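PmbA-related protein (Thermotoga maritima, PDB 1VL4) is probably a metallopeptidase of the PmbA/TldD (U62) family and a putative modulator of DNA gyrase. Local coordinates at residues Glu16-Arg21 with Phe61-Lys66; Glu249-Met254 with Ser265-Lys270; Thr305-Leu310 with Leu315-His320. One frame throughout, in Å; residues are numbered along the deposited sequence.

Overall arrangement
Interaction 1 lies at the periphery, about 29 Å from the centre of the chain, where helix 15-29 covers an antiparallel sheet of six strands. Its centre is about 36 Å from that of interaction 2 and about 33 Å from that of interaction 3; the nearest atoms are still about 19 Å and 13 Å away, so it touches neither. Interactions 2 and 3 both fall within the C-terminal family region, with centres about 12 Å apart, and they share a hydrophobic core. The Phe251 ring packs against Leu267 in interaction 2 and reaches Val309 and Leu310 of interaction 3, while Leu267 O lies 3.5 Å from Phe318 CZ. All three contacts follow one another along the chain without interleaving.

Interaction 1 of 3, residues Glu16-Arg21 with Phe61-Lys66; sequences EEFKDR and FNVEIK
Phe18, on helix 15-29, reaches with the far end of its ring to Val63 and Ile65 of strand 51-69, a helix-on-sheet packing at one end of the long antiparallel sheet of six strands. The backbones stay well apart, Phe18 CA lying 10.5 Å from Val63 CA, the closest pair of alpha carbons, and the aromatic side chain spans that gap. A phenylalanine suits the place because it is long, flat and wholly apolar; the two branched aliphatic residues suit a strand, and both point towards the helix from the same side of it.

The apolar contact is small and confined to the far end of the ring. CG of Phe18 stands opposite the backbone N (chi1 -172°), which carries the ring out from the helix to meet the strand. Ile65 approaches from the opposite direction and sets its CD1 methyl at the ring edge, near the ring plane. Val63 CG1 comes in obliquely, 4.3 Å from Phe18 CE2. Around them Leu81 and Pro84 also touch Phe18, and Ile35 of the neighbouring strand 32-48 touches Val63, so all three residues are buried in a common core.

No hydrogen bond joins residues 16-21 to 61-66; the polar interactions lie round the contact. Lys19 NZ, one residue on from the phenylalanine, is hydrogen-bonded to Thr166 OG1. Backbone bonds hold the strand in the sheet: Val63 pairs with Thr78, and Ile65 with Phe76. Phe61, at the start of the segment, gives its N-H to Gln79 OE1 of the second subunit. Within the core itself, the closest approach of the two segments is Phe18 CZ to Ile65 CD1, at 4.0 Å.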
loop_
_atom_site.group_PDB
_atom_site.type_symbol
_atom_site.label_atom_id
_atom_site.label_comp_id
_atom_site.label_asym_id
_atom_site.label_seq_id
_atom_site.Cartn_x
_atom_site.Cartn_y
_atom_site.Cartn_z
ATOM N N GLU A 16 17.972 -23.162 -14.948
ATOM C CA GLU A 16 18.566 -23.395 -16.262
ATOM C C GLU A 16 17.709 -24.218 -17.189
ATOM O O GLU A 16 17.685 -23.942 -18.389
ATOM C CB GLU A 16 19.921 -24.103 -16.174
ATOM C CG GLU A 16 21.110 -23.204 -16.386
ATOM C CD GLU A 16 21.171 -22.573 -17.778
ATOM O OE1 GLU A 16 21.038 -23.302 -18.792
ATOM O OE2 GLU A 16 21.367 -21.337 -17.836
ATOM N N GLU A 17 17.077 -25.264 -16.659
ATOM C CA GLU A 17 16.231 -26.136 -17.463
ATOM C C GLU A 17 14.989 -25.381 -17.922
ATOM O O GLU A 17 14.577 -25.486 -19.071
ATOM C CB GLU A 17 15.785 -27.331 -16.656
ATOM C CG GLU A 17 16.862 -28.395 -16.438
ATOM C CD GLU A 17 16.414 -29.461 -15.418
ATOM O OE1 GLU A 17 16.192 -29.133 -14.224
ATOM O OE2 GLU A 17 16.266 -30.622 -15.828
ATOM N N PHE A 18 14.426 -24.618 -16.995
ATOM C CA PHE A 18 13.239 -23.820 -17.237
ATOM C C PHE A 18 13.567 -22.794 -18.331
ATOM O O PHE A 18 12.893 -22.756 -19.345
ATOM C CB PHE A 18 12.797 -23.182 -15.913
ATOM C CG PHE A 18 11.463 -22.479 -15.966
ATOM C CD1 PHE A 18 10.278 -23.174 -15.761
ATOM C CD2 PHE A 18 11.397 -21.112 -16.196
ATOM C CE1 PHE A 18 9.058 -22.516 -15.796
ATOM C CE2 PHE A 18 10.170 -20.466 -16.245
ATOM C CZ PHE A 18 9.023 -21.155 -16.026
ATOM N N LYS A 19 14.637 -22.021 -18.142
ATOM C CA LYS A 19 15.181 -21.097 -19.165
ATOM C C LYS A 19 15.385 -21.733 -20.532
ATOM O O LYS A 19 14.933 -21.199 -21.556
ATOM C CB LYS A 19 16.512 -20.478 -18.665
ATOM C CG LYS A 19 17.314 -19.696 -19.705
ATOM C CD LYS A 19 18.738 -19.443 -19.230
ATOM C CE LYS A 19 19.564 -18.768 -20.301
ATOM N NZ LYS A 19 20.747 -18.004 -19.733
ATOM N N ASP A 20 16.012 -22.907 -20.535
ATOM C CA ASP A 20 16.325 -23.616 -21.756
ATOM C C ASP A 20 15.055 -24.025 -22.489
ATOM O O ASP A 20 14.976 -23.885 -23.722
ATOM C CB ASP A 20 17.164 -24.872 -21.453
ATOM C CG ASP A 20 18.610 -24.549 -21.049
ATOM O OD1 ASP A 20 19.061 -23.376 -21.140
ATOM O OD2 ASP A 20 19.300 -25.490 -20.621
ATOM N N ARG A 21 14.076 -24.547 -21.746
ATOM C CA ARG A 21 12.832 -24.976 -22.372
ATOM C C ARG A 21 12.176 -23.765 -23.036
ATOM O O ARG A 21 11.745 -23.830 -24.179
ATOM C CB ARG A 21 11.839 -25.559 -21.344
ATOM C CG ARG A 21 12.105 -26.981 -20.762
ATOM C CD ARG A 21 11.653 -28.158 -21.676
ATOM N NE ARG A 21 10.256 -28.149 -22.177
ATOM C CZ ARG A 21 9.841 -27.653 -23.356
ATOM N NH1 ARG A 21 10.690 -27.043 -24.190
ATOM N NH2 ARG A 21 8.554 -27.746 -23.701
ATOM N N PHE A 61 10.035 -15.634 -4.171
ATOM C CA PHE A 61 10.569 -15.991 -5.450
ATOM C C PHE A 61 9.537 -15.597 -6.507
ATOM O O PHE A 61 8.381 -15.985 -6.398
ATOM C CB PHE A 61 10.756 -17.509 -5.411
ATOM C CG PHE A 61 11.129 -18.083 -6.688
ATOM C CD1 PHE A 61 12.351 -17.764 -7.244
ATOM C CD2 PHE A 61 10.236 -18.905 -7.394
ATOM C CE1 PHE A 61 12.709 -18.278 -8.489
ATOM C CE2 PHE A 61 10.576 -19.440 -8.605
ATOM C CZ PHE A 61 11.814 -19.136 -9.171
ATOM N N ASN A 62 9.927 -14.799 -7.487
ATOM C CA ASN A 62 9.052 -14.393 -8.588
ATOM C C ASN A 62 9.768 -14.614 -9.935
ATOM O O ASN A 62 10.920 -14.224 -10.077
ATOM C CB ASN A 62 8.718 -12.890 -8.457
ATOM C CG ASN A 62 7.550 -12.627 -7.536
ATOM O OD1 ASN A 62 6.391 -12.998 -7.834
ATOM N ND2 ASN A 62 7.836 -11.999 -6.395
ATOM N N VAL A 63 9.098 -15.232 -10.901
ATOM C CA VAL A 63 9.636 -15.317 -12.261
ATOM C C VAL A 63 8.655 -14.635 -13.232
ATOM O O VAL A 63 7.478 -14.935 -13.195
ATOM C CB VAL A 63 9.863 -16.759 -12.655
ATOM C CG1 VAL A 63 10.405 -16.821 -14.020
ATOM C CG2 VAL A 63 10.843 -17.362 -11.714
ATOM N N GLU A 64 9.126 -13.666 -13.995
ATOM C CA GLU A 64 8.368 -13.039 -15.053
ATOM C C GLU A 64 8.849 -13.577 -16.388
ATOM O O GLU A 64 10.049 -13.519 -16.689
ATOM C CB GLU A 64 8.597 -11.526 -15.067
ATOM C CG GLU A 64 7.716 -10.811 -16.124
ATOM C CD GLU A 64 8.081 -9.334 -16.328
ATOM O OE1 GLU A 64 9.074 -8.838 -15.741
ATOM O OE2 GLU A 64 7.363 -8.669 -17.095
ATOM N N ILE A 65 7.901 -14.030 -17.195
ATOM C CA ILE A 65 8.158 -14.534 -18.539
ATOM C C ILE A 65 7.528 -13.537 -19.533
ATOM O O ILE A 65 6.296 -13.337 -19.524
ATOM C CB ILE A 65 7.559 -15.894 -18.723
ATOM C CG1 ILE A 65 8.192 -16.913 -17.771
ATOM C CG2 ILE A 65 7.732 -16.392 -20.196
ATOM C CD1 ILE A 65 7.236 -17.676 -16.954
ATOM N N LYS A 66 8.358 -12.880 -20.347
ATOM C CA LYS A 66 7.835 -11.923 -21.314
ATOM C C LYS A 66 8.232 -12.326 -22.746
ATOM O O LYS A 66 9.430 -12.533 -23.025
ATOM C CB LYS A 66 8.353 -10.541 -20.991
ATOM C CG LYS A 66 7.811 -9.406 -21.852
ATOM C CD LYS A 66 8.350 -8.087 -21.352
ATOM C CE LYS A 66 7.465 -7.440 -20.281
ATOM N NZ LYS A 66 7.953 -6.071 -19.901
#

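Interaction 2 of 3, residues Glu249-Met254 with Ser265-Lys270; sequences EMFIPM and SPLKGK
An ST turn begun by Ser265 ties the loop 265-270 to Met254, at the end of segment 249-254. The Ser265 hydroxyl works in both directions: OG donates to Met254 O at 2.7 Å and accepts from Leu267 N at 3.1 Å. The first bond lies in the carbonyl plane, on a lone pair, with a C=O...OG angle of 119°; the second is fairly straight, 161° at the hydrogen. Serine suits the place because its short hydroxyl, turned opposite the backbone N (chi1 168°), can serve its own turn and the neighbouring segment together. An alanine here removes the hydroxyl, and would probably leave Met254 O and Leu267 N without this partner and the turn less firmly held to the segment it packs on.

Apolar packing surrounds this polar link. The Met254 side chain, extended beyond CG, crosses the Pro266 ring at about a right angle, its SD 3.9 Å from Pro266 CG. Leu267 CD1 touches both Met254 CB, at 3.8 Å, and Phe251 CE1, at 3.9 Å; the leucine and the aromatic side chain also cross nearly at a right angle. In the C-terminal family region this packing forms part of a buried core: Leu413 and Leu416 of helix 412-417 touch Leu267 and Phe251 respectively, and Phe318 also packs on Leu267.

Two consecutive beta turns shape the loop. Pro266 takes the second place of a type I turn from Ser265 to Lys268, where its restricted phi fits. Gly269 takes the third place of a type II turn from Leu267 to Lys270, and its positive phi is one that glycine adopts easily. Lys270 folds back over the loop, NZ donating to Pro266 O at 2.6 Å from a position tilted out of the carbonyl plane.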
loop_
_atom_site.group_PDB
_atom_site.type_symbol
_atom_site.label_atom_id
_atom_site.label_comp_id
_atom_site.label_asym_id
_atom_site.label_seq_id
_atom_site.Cartn_x
_atom_site.Cartn_y
_atom_site.Cartn_z
ATOM N N GLU A 249 12.350 13.275 -2.930
ATOM C CA GLU A 249 11.609 12.233 -3.611
ATOM C C GLU A 249 10.600 12.774 -4.591
ATOM O O GLU A 249 10.296 12.105 -5.591
ATOM C CB GLU A 249 10.906 11.327 -2.598
ATOM C CG GLU A 249 11.979 10.659 -1.735
ATOM C CD GLU A 249 11.669 9.249 -1.485
ATOM O OE1 GLU A 249 10.820 9.026 -0.596
ATOM O OE2 GLU A 249 12.247 8.389 -2.206
ATOM N N MET A 250 10.089 13.981 -4.338
ATOM C CA MET A 250 9.113 14.564 -5.275
ATOM C C MET A 250 9.752 15.015 -6.606
ATOM O O MET A 250 9.064 15.331 -7.576
ATOM C CB MET A 250 8.330 15.663 -4.585
ATOM C CG MET A 250 8.963 17.061 -4.604
ATOM S SD MET A 250 7.834 18.239 -3.798
ATOM C CE MET A 250 6.534 18.460 -5.024
ATOM N N PHE A 251 11.079 14.999 -6.665
ATOM C CA PHE A 251 11.788 15.309 -7.898
ATOM C C PHE A 251 11.795 14.106 -8.852
ATOM O O PHE A 251 11.961 14.243 -10.053
ATOM C CB PHE A 251 13.215 15.698 -7.536
ATOM C CG PHE A 251 13.975 16.381 -8.641
ATOM C CD1 PHE A 251 13.464 17.494 -9.274
ATOM C CD2 PHE A 251 15.208 15.906 -9.033
ATOM C CE1 PHE A 251 14.190 18.120 -10.311
ATOM C CE2 PHE A 251 15.938 16.523 -10.028
ATOM C CZ PHE A 251 15.438 17.636 -10.665
ATOM N N ILE A 252 11.603 12.925 -8.307
ATOM C CA ILE A 252 11.826 11.693 -9.077
ATOM C C ILE A 252 10.828 11.539 -10.263
ATOM O O ILE A 252 11.271 11.362 -11.402
ATOM C CB ILE A 252 11.890 10.473 -8.145
ATOM C CG1 ILE A 252 13.228 10.467 -7.383
ATOM C CG2 ILE A 252 11.662 9.172 -8.946
ATOM C CD1 ILE A 252 13.341 9.362 -6.270
ATOM N N PRO A 253 9.506 11.684 -10.020
ATOM C CA PRO A 253 8.586 11.683 -11.177
ATOM C C PRO A 253 8.852 12.778 -12.230
ATOM O O PRO A 253 8.630 12.561 -13.426
ATOM C CB PRO A 253 7.200 11.849 -10.534
ATOM C CG PRO A 253 7.358 11.506 -9.075
ATOM C CD PRO A 253 8.789 11.815 -8.735
ATOM N N MET A 254 9.371 13.939 -11.807
ATOM C CA MET A 254 9.658 15.061 -12.729
ATOM C C MET A 254 10.716 14.750 -13.771
ATOM O O MET A 254 10.684 15.270 -14.894
ATOM C CB MET A 254 10.140 16.300 -11.955
ATOM C CG MET A 254 9.265 16.639 -10.780
ATOM S SD MET A 254 9.754 18.190 -10.048
ATOM C CE MET A 254 8.414 18.377 -8.880
ATOM N N SER A 265 5.029 16.432 -16.116
ATOM C CA SER A 265 6.219 16.953 -15.443
ATOM C C SER A 265 6.384 18.469 -15.647
ATOM O O SER A 265 6.348 18.959 -16.769
ATOM C CB SER A 265 7.491 16.252 -15.956
ATOM O OG SER A 265 8.649 16.941 -15.522
ATOM N N PRO A 266 6.672 19.202 -14.564
ATOM C CA PRO A 266 6.886 20.636 -14.733
ATOM C C PRO A 266 8.259 20.979 -15.381
ATOM O O PRO A 266 8.555 22.147 -15.566
ATOM C CB PRO A 266 6.787 21.154 -13.294
ATOM C CG PRO A 266 7.368 20.048 -12.480
ATOM C CD PRO A 266 6.878 18.782 -13.163
ATOM N N LEU A 267 9.070 19.973 -15.726
ATOM C CA LEU A 267 10.344 20.153 -16.416
ATOM C C LEU A 267 10.301 20.025 -17.950
ATOM O O LEU A 267 11.327 20.175 -18.623
ATOM C CB LEU A 267 11.388 19.141 -15.865
ATOM C CG LEU A 267 11.753 19.297 -14.388
ATOM C CD1 LEU A 267 12.700 18.182 -13.951
ATOM C CD2 LEU A 267 12.406 20.618 -14.117
ATOM N N LYS A 268 9.139 19.761 -18.525
ATOM C CA LYS A 268 9.056 19.682 -19.990
ATOM C C LYS A 268 9.576 20.975 -20.615
ATOM O O LYS A 268 9.226 22.073 -20.168
ATOM C CB LYS A 268 7.628 19.417 -20.444
ATOM C CG LYS A 268 7.523 19.004 -21.906
ATOM C CD LYS A 268 6.076 18.989 -22.420
ATOM C CE LYS A 268 5.815 17.760 -23.306
ATOM N NZ LYS A 268 6.919 17.503 -24.286
ATOM N N GLY A 269 10.432 20.837 -21.630
ATOM C CA GLY A 269 11.008 21.996 -22.326
ATOM C C GLY A 269 12.166 22.729 -21.639
ATOM O O GLY A 269 12.673 23.751 -22.160
ATOM N N LYS A 270 12.628 22.177 -20.511
ATOM C CA LYS A 270 13.621 22.835 -19.690
ATOM C C LYS A 270 15.018 22.234 -19.825
ATOM O O LYS A 270 15.929 22.639 -19.127
ATOM C CB LYS A 270 13.187 22.796 -18.230
ATOM C CG LYS A 270 11.799 23.338 -17.953
ATOM C CD LYS A 270 11.813 24.692 -17.264
ATOM C CE LYS A 270 10.518 24.952 -16.506
ATOM N NZ LYS A 270 10.385 23.977 -15.392
#

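Interaction 3 of 3, residues Thr305-Leu310 with Leu315-His320; sequences TEKFVL and LKTFLH
Lys307 NZ is gripped by several groups while its aliphatic chain packs across the contact against Leu319. It donates to Thr305 OG1 at 3.0 Å and to Thr305 O at 3.1 Å, the latter from 51° above the carbonyl plane rather than along a lone pair. Asp284 makes a salt bridge to it, and Asn335 OD1 accepts a further hydrogen bond. CG sits between the backbone N and the carbonyl carbon (chi1 62°) and the chain bends at chi2, which brings NZ back towards Thr305 and presents CE to Leu319 CD2, 3.7 Å away. Lysine suits this place by joining a charged tip to a greasy stem.

Between the backbones the bond from Lys316 N to Val309 O is 2.9 Å long and almost straight, 176° at the hydrogen. The same oxygen receives a CA-H...O contact from Leu315 CA at 3.5 Å. Leu310 and Leu315 face each other as an antiparallel, non-hydrogen-bonded pair; their side chains cross obliquely, CD1 to CD1 at 3.8 Å. Val309 lies alongside Leu315, pointing the same way, and its CG1 also covers Thr317 O, a buried oxygen with no polar partner in the model. Thr317 divides its branches, with CG2 resting on Phe308 O while OG1 donates to Phe318 O at 2.6 Å, in the carbonyl plane on a lone pair. The aliphatic residues suit a side turned to the core, where Ile255 touches both Val309 and Leu319; Lys316 instead leads its charged end away towards solvent.

Val309 and Leu310 both bond to Ile282 of the neighbouring strand 282-285, so the chain turns its corner through a classic beta bulge, beside the short hairpin formed by strands 307-311 and 314-315.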
loop_
_atom_site.group_PDB
_atom_site.type_symbol
_atom_site.label_atom_id
_atom_site.label_comp_id
_atom_site.label_asym_id
_atom_site.label_seq_id
_atom_site.Cartn_x
_atom_site.Cartn_y
_atom_site.Cartn_z
ATOM N N THR A 305 24.074 3.825 -15.137
ATOM C CA THR A 305 25.053 4.838 -15.477
ATOM C C THR A 305 25.048 5.954 -14.427
ATOM O O THR A 305 24.035 6.228 -13.758
ATOM C CB THR A 305 24.786 5.454 -16.889
ATOM O OG1 THR A 305 23.534 6.120 -16.910
ATOM C CG2 THR A 305 24.794 4.395 -17.968
ATOM N N GLU A 306 26.206 6.581 -14.287
ATOM C CA GLU A 306 26.399 7.781 -13.467
ATOM C C GLU A 306 26.336 9.036 -14.336
ATOM O O GLU A 306 27.046 9.174 -15.357
ATOM C CB GLU A 306 27.695 7.710 -12.705
ATOM C CG GLU A 306 28.027 8.953 -11.813
ATOM C CD GLU A 306 29.248 8.735 -10.943
ATOM O OE1 GLU A 306 29.837 7.626 -11.016
ATOM O OE2 GLU A 306 29.588 9.671 -10.174
ATOM N N LYS A 307 25.520 9.985 -13.921
ATOM C CA LYS A 307 25.409 11.228 -14.690
ATOM C C LYS A 307 24.841 12.339 -13.839
ATOM O O LYS A 307 24.170 12.079 -12.863
ATOM C CB LYS A 307 24.536 11.061 -15.942
ATOM C CG LYS A 307 23.117 10.697 -15.649
ATOM C CD LYS A 307 22.956 9.230 -15.309
ATOM C CE LYS A 307 21.605 8.672 -15.679
ATOM N NZ LYS A 307 21.499 7.307 -15.100
ATOM N N PHE A 308 25.073 13.569 -14.270
ATOM C CA PHE A 308 24.323 14.701 -13.722
ATOM C C PHE A 308 22.901 14.789 -14.288
ATOM O O PHE A 308 22.663 14.727 -15.506
ATOM C CB PHE A 308 25.047 16.018 -13.960
ATOM C CG PHE A 308 26.340 16.134 -13.206
ATOM C CD1 PHE A 308 26.361 16.598 -11.899
ATOM C CD2 PHE A 308 27.539 15.812 -13.833
ATOM C CE1 PHE A 308 27.512 16.705 -11.236
ATOM C CE2 PHE A 308 28.734 15.941 -13.162
ATOM C CZ PHE A 308 28.718 16.377 -11.853
ATOM N N VAL A 309 21.957 14.939 -13.378
ATOM C CA VAL A 309 20.641 15.406 -13.746
ATOM C C VAL A 309 20.631 16.954 -13.741
ATOM O O VAL A 309 20.218 17.575 -14.712
ATOM C CB VAL A 309 19.551 14.804 -12.844
ATOM C CG1 VAL A 309 18.156 15.266 -13.329
ATOM C CG2 VAL A 309 19.631 13.281 -12.899
ATOM N N LEU A 310 21.125 17.542 -12.655
ATOM C CA LEU A 310 21.419 18.954 -12.591
ATOM C C LEU A 310 22.891 19.120 -12.397
ATOM O O LEU A 310 23.494 18.510 -11.511
ATOM C CB LEU A 310 20.677 19.591 -11.412
ATOM C CG LEU A 310 19.331 20.288 -11.577
ATOM C CD1 LEU A 310 18.528 19.849 -12.770
ATOM C CD2 LEU A 310 18.524 20.138 -10.259
ATOM N N LEU A 315 19.625 21.757 -16.013
ATOM C CA LEU A 315 19.072 20.456 -16.327
ATOM C C LEU A 315 19.743 19.828 -17.597
ATOM O O LEU A 315 19.604 20.331 -18.727
ATOM C CB LEU A 315 17.553 20.549 -16.502
ATOM C CG LEU A 315 16.826 19.260 -16.864
ATOM C CD1 LEU A 315 16.779 18.267 -15.720
ATOM C CD2 LEU A 315 15.398 19.572 -17.362
ATOM N N LYS A 316 20.421 18.696 -17.388
ATOM C CA LYS A 316 21.235 18.047 -18.406
ATOM C C LYS A 316 20.529 16.943 -19.113
ATOM O O LYS A 316 20.816 16.741 -20.254
ATOM C CB LYS A 316 22.532 17.455 -17.823
ATOM C CG LYS A 316 23.323 18.428 -16.964
ATOM C CD LYS A 316 23.677 19.718 -17.717
ATOM C CE LYS A 316 24.657 19.448 -18.830
ATOM N NZ LYS A 316 25.329 20.693 -19.305
ATOM N N THR A 317 19.686 16.166 -18.434
ATOM C CA THR A 317 19.036 15.013 -19.099
ATOM C C THR A 317 17.837 14.612 -18.311
ATOM O O THR A 317 17.789 14.858 -17.108
ATOM C CB THR A 317 19.990 13.754 -19.172
ATOM O OG1 THR A 317 19.356 12.650 -19.856
ATOM C CG2 THR A 317 20.410 13.291 -17.774
ATOM N N PHE A 318 16.886 13.947 -18.972
ATOM C CA PHE A 318 15.900 13.146 -18.249
ATOM C C PHE A 318 16.423 11.713 -18.119
ATOM O O PHE A 318 17.417 11.336 -18.732
ATOM C CB PHE A 318 14.549 13.172 -18.967
ATOM C CG PHE A 318 13.973 14.533 -19.093
ATOM C CD1 PHE A 318 13.671 15.283 -17.951
ATOM C CD2 PHE A 318 13.729 15.099 -20.347
ATOM C CE1 PHE A 318 13.144 16.562 -18.061
ATOM C CE2 PHE A 318 13.197 16.398 -20.457
ATOM C CZ PHE A 318 12.902 17.114 -19.322
ATOM N N LEU A 319 15.744 10.950 -17.299
ATOM C CA LEU A 319 15.975 9.533 -17.155
ATOM C C LEU A 319 15.030 8.748 -18.100
ATOM O O LEU A 319 13.881 9.120 -18.306
ATOM C CB LEU A 319 15.761 9.124 -15.691
ATOM C CG LEU A 319 16.679 9.883 -14.697
ATOM C CD1 LEU A 319 16.511 9.327 -13.318
ATOM C CD2 LEU A 319 18.131 9.826 -15.100
ATOM N N HIS A 320 15.556 7.669 -18.662
ATOM C CA HIS A 320 14.906 6.899 -19.699
ATOM C C HIS A 320 14.778 5.396 -19.396
ATOM O O HIS A 320 15.514 4.829 -18.580
ATOM C CB HIS A 320 15.692 7.039 -21.001
ATOM C CG HIS A 320 15.606 8.404 -21.614
ATOM N ND1 HIS A 320 14.580 8.778 -22.445
ATOM C CD2 HIS A 320 16.418 9.479 -21.509
ATOM C CE1 HIS A 320 14.773 10.025 -22.845
ATOM N NE2 HIS A 320 15.883 10.472 -22.286
#